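Local coordinates for protein dephospho-CoA kinase (Mycobacterium paratuberculosis, PDB 6N39) that probably catalyses the ATP-dependent phosphorylation of the 3'-hydroxyl of dephospho-coenzyme A, the last step of coenzyme A synthesis, at residues A[365-370]-A[401-406]; A[354-359]-A[406-411]. One frame throughout, in Å; residues are numbered along the deposited sequence.

Overall arrangement
Both contacts belong to the C-terminal UPF0157 (GrpB) region, which is involved in proper folding of the full-length enzyme, and both lie away from the predicted ATP-binding loop at G19 to A24; their centres are about 32 Å (interaction 1) and 29 Å (interaction 2) from the centre of the chain. Three consecutive helices, 349-363, 365-382 and 386-411, supply all four segments. Interaction 1 pairs the second with the third, interaction 2 the first with the third, so that helix 386-411 serves both. Their centres are about 9 Å apart, and the ranges 401-406 and 406-411 meet at D406. The two contacts also touch: W405 CE2 lies 3.4 Å from L356 CD2.

Interaction 1. Residues A[365-370]-A[401-406]; sequences PDARAD and YRRAWD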
loop_
_atom_site.group_PDB
_atom_site.type_symbol
_atom_site.label_atom_id
_atom_site.label_comp_id
_atom_site.label_asym_id
_atom_site.label_seq_id
_atom_site.Cartn_x
_atom_site.Cartn_y
_atom_site.Cartn_z
ATOM N N PRO A 365 -28.923 12.878 -1.802
ATOM C CA PRO A 365 -29.380 11.551 -1.339
ATOM C C PRO A 365 -30.313 10.839 -2.300
ATOM O O PRO A 365 -30.283 9.603 -2.383
ATOM C CB PRO A 365 -30.104 11.876 -0.022
ATOM C CG PRO A 365 -29.571 13.207 0.392
ATOM C CD PRO A 365 -29.330 13.950 -0.877
ATOM N N ASP A 366 -31.182 11.581 -2.993
ATOM C CA ASP A 366 -32.085 10.951 -3.951
ATOM C C ASP A 366 -31.311 10.290 -5.082
ATOM O O ASP A 366 -31.640 9.173 -5.504
ATOM C CB ASP A 366 -33.069 11.983 -4.500
ATOM C CG ASP A 366 -33.904 12.633 -3.405
ATOM O OD1 ASP A 366 -34.130 11.991 -2.353
ATOM O OD2 ASP A 366 -34.336 13.788 -3.596
ATOM N N ALA A 367 -30.279 10.964 -5.592
ATOM C CA ALA A 367 -29.472 10.361 -6.646
ATOM C C ALA A 367 -28.768 9.109 -6.140
ATOM O O ALA A 367 -28.653 8.116 -6.870
ATOM C CB ALA A 367 -28.465 11.374 -7.179
ATOM N N ARG A 368 -28.300 9.137 -4.886
ATOM C CA ARG A 368 -27.713 7.947 -4.275
ATOM C C ARG A 368 -28.706 6.798 -4.241
ATOM O O ARG A 368 -28.349 5.649 -4.532
ATOM C CB ARG A 368 -27.248 8.247 -2.849
ATOM C CG ARG A 368 -25.956 8.992 -2.742
ATOM C CD ARG A 368 -25.255 8.722 -1.397
ATOM N NE ARG A 368 -26.087 8.981 -0.217
ATOM C CZ ARG A 368 -26.324 10.186 0.305
ATOM N NH1 ARG A 368 -25.825 11.282 -0.260
ATOM N NH2 ARG A 368 -27.070 10.298 1.396
ATOM N N ALA A 369 -29.953 7.083 -3.850
ATOM C CA ALA A 369 -30.971 6.038 -3.819
ATOM C C ALA A 369 -31.228 5.475 -5.215
ATOM O O ALA A 369 -31.336 4.252 -5.392
ATOM C CB ALA A 369 -32.261 6.583 -3.198
ATOM N N ASP A 370 -31.351 6.354 -6.214
ATOM C CA ASP A 370 -31.511 5.898 -7.595
ATOM C C ASP A 370 -30.376 4.966 -7.994
ATOM O O ASP A 370 -30.604 3.893 -8.576
ATOM C CB ASP A 370 -31.550 7.089 -8.555
ATOM C CG ASP A 370 -32.854 7.840 -8.512
ATOM O OD1 ASP A 370 -33.809 7.357 -7.869
ATOM O OD2 ASP A 370 -32.917 8.926 -9.128
ATOM N N TYR A 401 -24.603 11.256 -15.830
ATOM C CA TYR A 401 -23.635 12.228 -16.329
ATOM C C TYR A 401 -24.299 13.584 -16.518
ATOM O O TYR A 401 -23.796 14.617 -16.043
ATOM C CB TYR A 401 -23.040 11.721 -17.655
ATOM C CG TYR A 401 -21.862 12.514 -18.194
ATOM C CD1 TYR A 401 -20.578 12.319 -17.684
ATOM C CD2 TYR A 401 -22.026 13.431 -19.226
ATOM C CE1 TYR A 401 -19.488 13.023 -18.176
ATOM C CE2 TYR A 401 -20.940 14.157 -19.717
ATOM C CZ TYR A 401 -19.674 13.945 -19.193
ATOM O OH TYR A 401 -18.591 14.659 -19.672
ATOM N N ARG A 402 -25.460 13.590 -17.186
ATOM C CA ARG A 402 -26.133 14.864 -17.428
ATOM C C ARG A 402 -26.541 15.534 -16.116
ATOM O O ARG A 402 -26.404 16.759 -15.960
ATOM C CB ARG A 402 -27.345 14.656 -18.345
ATOM C CG ARG A 402 -26.955 14.284 -19.788
ATOM C CD ARG A 402 -28.168 14.192 -20.711
ATOM N NE ARG A 402 -29.053 13.095 -20.319
ATOM C CZ ARG A 402 -29.134 11.921 -20.943
ATOM N NH1 ARG A 402 -28.397 11.670 -22.026
ATOM N NH2 ARG A 402 -29.962 10.995 -20.478
ATOM N N ARG A 403 -27.012 14.745 -15.150
ATOM C CA ARG A 403 -27.519 15.328 -13.911
ATOM C C ARG A 403 -26.378 15.835 -13.044
ATOM O O ARG A 403 -26.473 16.917 -12.457
ATOM C CB ARG A 403 -28.354 14.305 -13.146
ATOM C CG ARG A 403 -29.719 14.002 -13.771
ATOM C CD ARG A 403 -30.123 12.566 -13.469
ATOM N NE ARG A 403 -30.405 12.353 -12.054
ATOM C CZ ARG A 403 -30.517 11.157 -11.486
ATOM N NH1 ARG A 403 -30.348 10.058 -12.212
ATOM N NH2 ARG A 403 -30.795 11.061 -10.191
ATOM N N ALA A 404 -25.310 15.047 -12.923
ATOM C CA ALA A 404 -24.140 15.487 -12.179
ATOM C C ALA A 404 -23.616 16.803 -12.728
ATOM O O ALA A 404 -23.293 17.717 -11.962
ATOM C CB ALA A 404 -23.048 14.414 -12.228
ATOM N N TRP A 405 -23.539 16.931 -14.056
ATOM C CA TRP A 405 -23.013 18.183 -14.587
ATOM C C TRP A 405 -24.011 19.327 -14.441
ATOM O O TRP A 405 -23.599 20.484 -14.289
ATOM C CB TRP A 405 -22.560 17.993 -16.036
ATOM C CG TRP A 405 -21.160 17.422 -16.051
ATOM C CD1 TRP A 405 -20.787 16.138 -16.365
ATOM C CD2 TRP A 405 -19.957 18.110 -15.674
ATOM N NE1 TRP A 405 -19.420 15.996 -16.217
ATOM C CE2 TRP A 405 -18.891 17.192 -15.799
ATOM C CE3 TRP A 405 -19.676 19.421 -15.275
ATOM C CZ2 TRP A 405 -17.572 17.544 -15.536
ATOM C CZ3 TRP A 405 -18.362 19.762 -14.999
ATOM C CH2 TRP A 405 -17.329 18.827 -15.136
ATOM N N ASP A 406 -25.312 19.034 -14.438
ATOM C CA ASP A 406 -26.292 20.077 -14.117
ATOM C C ASP A 406 -26.074 20.598 -12.701
ATOM O O ASP A 406 -26.086 21.811 -12.453
ATOM C CB ASP A 406 -27.709 19.531 -14.261
ATOM C CG ASP A 406 -28.277 19.736 -15.642
ATOM O OD1 ASP A 406 -27.804 20.651 -16.342
ATOM O OD2 ASP A 406 -29.206 18.984 -16.025
#
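A367 and R403 mark the closest backbone approach of segments 365-370 and 401-406, with CA atoms 9.0 Å apart on two helices that run in broadly opposed directions and follow one another in the chain as a helical hairpin. At that separation the gap is spanned by side chains, chiefly by the long one of R403. Its CG lies beside the backbone N (chi1 -72°), and bends at chi2 and chi3 bring the guanidinium across to the facing helix. There NH2 does the touching: it sits 3.8 Å from the methyl CB of A367 and 3.2 Å from OD2 of D370. The latter pair is a salt bridge, but its hydrogen bond is weak, with an N-H...O angle of 129°. The two side chains meet nearly at right angles, and the carboxylate and guanidinium planes are turned 61° apart, so this is no two-pronged, coplanar pairing. D370 was moreover modelled in two conformers, which makes the bridge a provisional one. The stronger polar partner of R403 is D399, one turn earlier on its own helix, which forms a salt bridge with NH1. Alanine suits position 367 because its small methyl lets the guanidinium come alongside while also packing on W360 and L361 of helix 349-363; A404 likewise meets W360. Arginine suits 403 because its reach carries a cation to the facing helix. Its positive charge is probably stabilised mainly by D399, with at most a weak, doubtful contribution from solvent-exposed D370, consistent with a modest electrostatic tie beside an apolar seam.

Interaction 2. Residues A[354-359]-A[406-411]; sequences ALLFVD and DWADST
The carbonyl oxygen of W407 is gripped twice, by T411 N at 2.9 Å and by T411 OG1 at 2.8 Å, which approach from opposite faces of the carbonyl plane. D406 O is held in the same way by the N and OG of S410. In making its bond T411 OG1 lies over the centre of the W407 indole, 3.8 Å above its plane. W407 CG is anti to the backbone N (chi1 176°), which sends the ring toward helix 349-363. There L356 CD1 meets the benzo edge, in the ring plane and 3.7 Å from CZ3, the two side chains lying alongside and pointing contrary ways. The same CD1 lies 3.8 Å from A408 CB, the small residue that lets the leucine approach this helix; leucine's branched end suits a place where one methyl touches both. CH2 of W407 comes 4.0 Å from D359 O, whereas the carboxylate of D359 bonds instead to NE1 of W413. Tryptophan suits 407 because its broad ring can offer L356 an edge and still meet W360 and W413. The segment axes pass 10.9 Å apart at 78°, confining contact to these few residues. Between the segments the chemistry is apolar, so dispersion and burial join the helices, while the polar bonds of S410 and T411 are made within segment 406-411.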
loop_
_atom_site.group_PDB
_atom_site.type_symbol
_atom_site.label_atom_id
_atom_site.label_comp_id
_atom_site.label_asym_id
_atom_site.label_seq_id
_atom_site.Cartn_x
_atom_site.Cartn_y
_atom_site.Cartn_z
ATOM N N ALA A 354 -14.871 11.554 -12.745
ATOM C CA ALA A 354 -14.595 10.649 -11.623
ATOM C C ALA A 354 -14.621 11.388 -10.281
ATOM O O ALA A 354 -15.084 10.843 -9.265
ATOM C CB ALA A 354 -13.246 9.942 -11.824
ATOM N N LEU A 355 -14.130 12.630 -10.256
ATOM C CA LEU A 355 -14.162 13.440 -9.034
ATOM C C LEU A 355 -15.568 13.994 -8.768
ATOM O O LEU A 355 -16.076 13.981 -7.617
ATOM C CB LEU A 355 -13.137 14.577 -9.169
ATOM C CG LEU A 355 -11.669 14.170 -9.416
ATOM C CD1 LEU A 355 -10.788 15.373 -9.674
ATOM C CD2 LEU A 355 -11.086 13.376 -8.232
ATOM N N LEU A 356 -16.216 14.461 -9.843
ATOM C CA LEU A 356 -17.544 15.051 -9.710
ATOM C C LEU A 356 -18.549 14.033 -9.177
ATOM O O LEU A 356 -19.417 14.379 -8.379
ATOM C CB LEU A 356 -18.009 15.599 -11.064
ATOM C CG LEU A 356 -19.478 16.040 -11.161
ATOM C CD1 LEU A 356 -19.792 17.147 -10.144
ATOM C CD2 LEU A 356 -19.872 16.512 -12.591
ATOM N N PHE A 357 -18.478 12.791 -9.654
ATOM C CA PHE A 357 -19.467 11.771 -9.301
ATOM C C PHE A 357 -19.523 11.570 -7.796
ATOM O O PHE A 357 -20.612 11.522 -7.200
ATOM C CB PHE A 357 -19.101 10.473 -10.042
ATOM C CG PHE A 357 -20.119 9.361 -9.944
ATOM C CD1 PHE A 357 -21.319 9.423 -10.629
ATOM C CD2 PHE A 357 -19.834 8.223 -9.211
ATOM C CE1 PHE A 357 -22.235 8.382 -10.557
ATOM C CE2 PHE A 357 -20.731 7.176 -9.149
ATOM C CZ PHE A 357 -21.937 7.259 -9.821
ATOM N N VAL A 358 -18.349 11.516 -7.154
ATOM C CA VAL A 358 -18.299 11.410 -5.696
ATOM C C VAL A 358 -18.941 12.625 -5.040
ATOM O O VAL A 358 -19.774 12.488 -4.128
ATOM C CB VAL A 358 -16.848 11.230 -5.215
ATOM C CG1 VAL A 358 -16.809 11.212 -3.695
ATOM C CG2 VAL A 358 -16.268 9.949 -5.786
ATOM N N ASP A 359 -18.541 13.837 -5.455
ATOM C CA ASP A 359 -19.089 15.016 -4.765
ATOM C C ASP A 359 -20.603 15.133 -4.969
ATOM O O ASP A 359 -21.358 15.465 -4.035
ATOM C CB ASP A 359 -18.384 16.285 -5.240
ATOM C CG ASP A 359 -16.992 16.418 -4.661
ATOM O OD1 ASP A 359 -16.758 15.819 -3.600
ATOM O OD2 ASP A 359 -16.137 17.104 -5.253
ATOM N N ASP A 406 -25.312 19.034 -14.438
ATOM C CA ASP A 406 -26.292 20.077 -14.117
ATOM C C ASP A 406 -26.074 20.598 -12.701
ATOM O O ASP A 406 -26.086 21.811 -12.453
ATOM C CB ASP A 406 -27.709 19.531 -14.261
ATOM C CG ASP A 406 -28.277 19.736 -15.642
ATOM O OD1 ASP A 406 -27.804 20.651 -16.342
ATOM O OD2 ASP A 406 -29.206 18.984 -16.025
ATOM N N TRP A 407 -25.877 19.679 -11.758
ATOM C CA TRP A 407 -25.592 20.060 -10.379
ATOM C C TRP A 407 -24.289 20.848 -10.290
ATOM O O TRP A 407 -24.193 21.822 -9.534
ATOM C CB TRP A 407 -25.529 18.802 -9.504
ATOM C CG TRP A 407 -25.143 19.058 -8.082
ATOM C CD1 TRP A 407 -25.972 19.421 -7.053
ATOM C CD2 TRP A 407 -23.829 18.979 -7.527
ATOM N NE1 TRP A 407 -25.250 19.566 -5.895
ATOM C CE2 TRP A 407 -23.932 19.297 -6.160
ATOM C CE3 TRP A 407 -22.572 18.663 -8.055
ATOM C CZ2 TRP A 407 -22.821 19.317 -5.311
ATOM C CZ3 TRP A 407 -21.473 18.675 -7.207
ATOM C CH2 TRP A 407 -21.608 19.001 -5.856
ATOM N N ALA A 408 -23.271 20.430 -11.049
ATOM C CA ALA A 408 -21.993 21.137 -11.027
ATOM C C ALA A 408 -22.146 22.558 -11.543
ATOM O O ALA A 408 -21.578 23.498 -10.971
ATOM C CB ALA A 408 -20.949 20.387 -11.854
ATOM N N ASP A 409 -22.894 22.732 -12.638
ATOM C CA ASP A 409 -23.141 24.072 -13.155
ATOM C C ASP A 409 -23.898 24.916 -12.138
ATOM O O ASP A 409 -23.572 26.088 -11.935
ATOM C CB ASP A 409 -23.920 24.009 -14.474
ATOM C CG ASP A 409 -23.106 23.415 -15.618
ATOM O OD1 ASP A 409 -21.863 23.496 -15.599
ATOM O OD2 ASP A 409 -23.719 22.860 -16.550
ATOM N N SER A 410 -24.903 24.329 -11.475
ATOM C CA SER A 410 -25.720 25.096 -10.534
ATOM C C SER A 410 -24.910 25.545 -9.326
ATOM O O SER A 410 -25.036 26.690 -8.880
ATOM C CB SER A 410 -26.917 24.267 -10.070
ATOM O OG SER A 410 -27.734 23.883 -11.156
ATOM N N THR A 411 -24.093 24.659 -8.766
ATOM C CA THR A 411 -23.391 24.959 -7.524
ATOM C C THR A 411 -22.012 25.572 -7.742
ATOM O O THR A 411 -21.324 25.861 -6.762
ATOM C CB THR A 411 -23.242 23.685 -6.678
ATOM O OG1 THR A 411 -22.508 22.713 -7.425
ATOM C CG2 THR A 411 -24.606 23.111 -6.320
#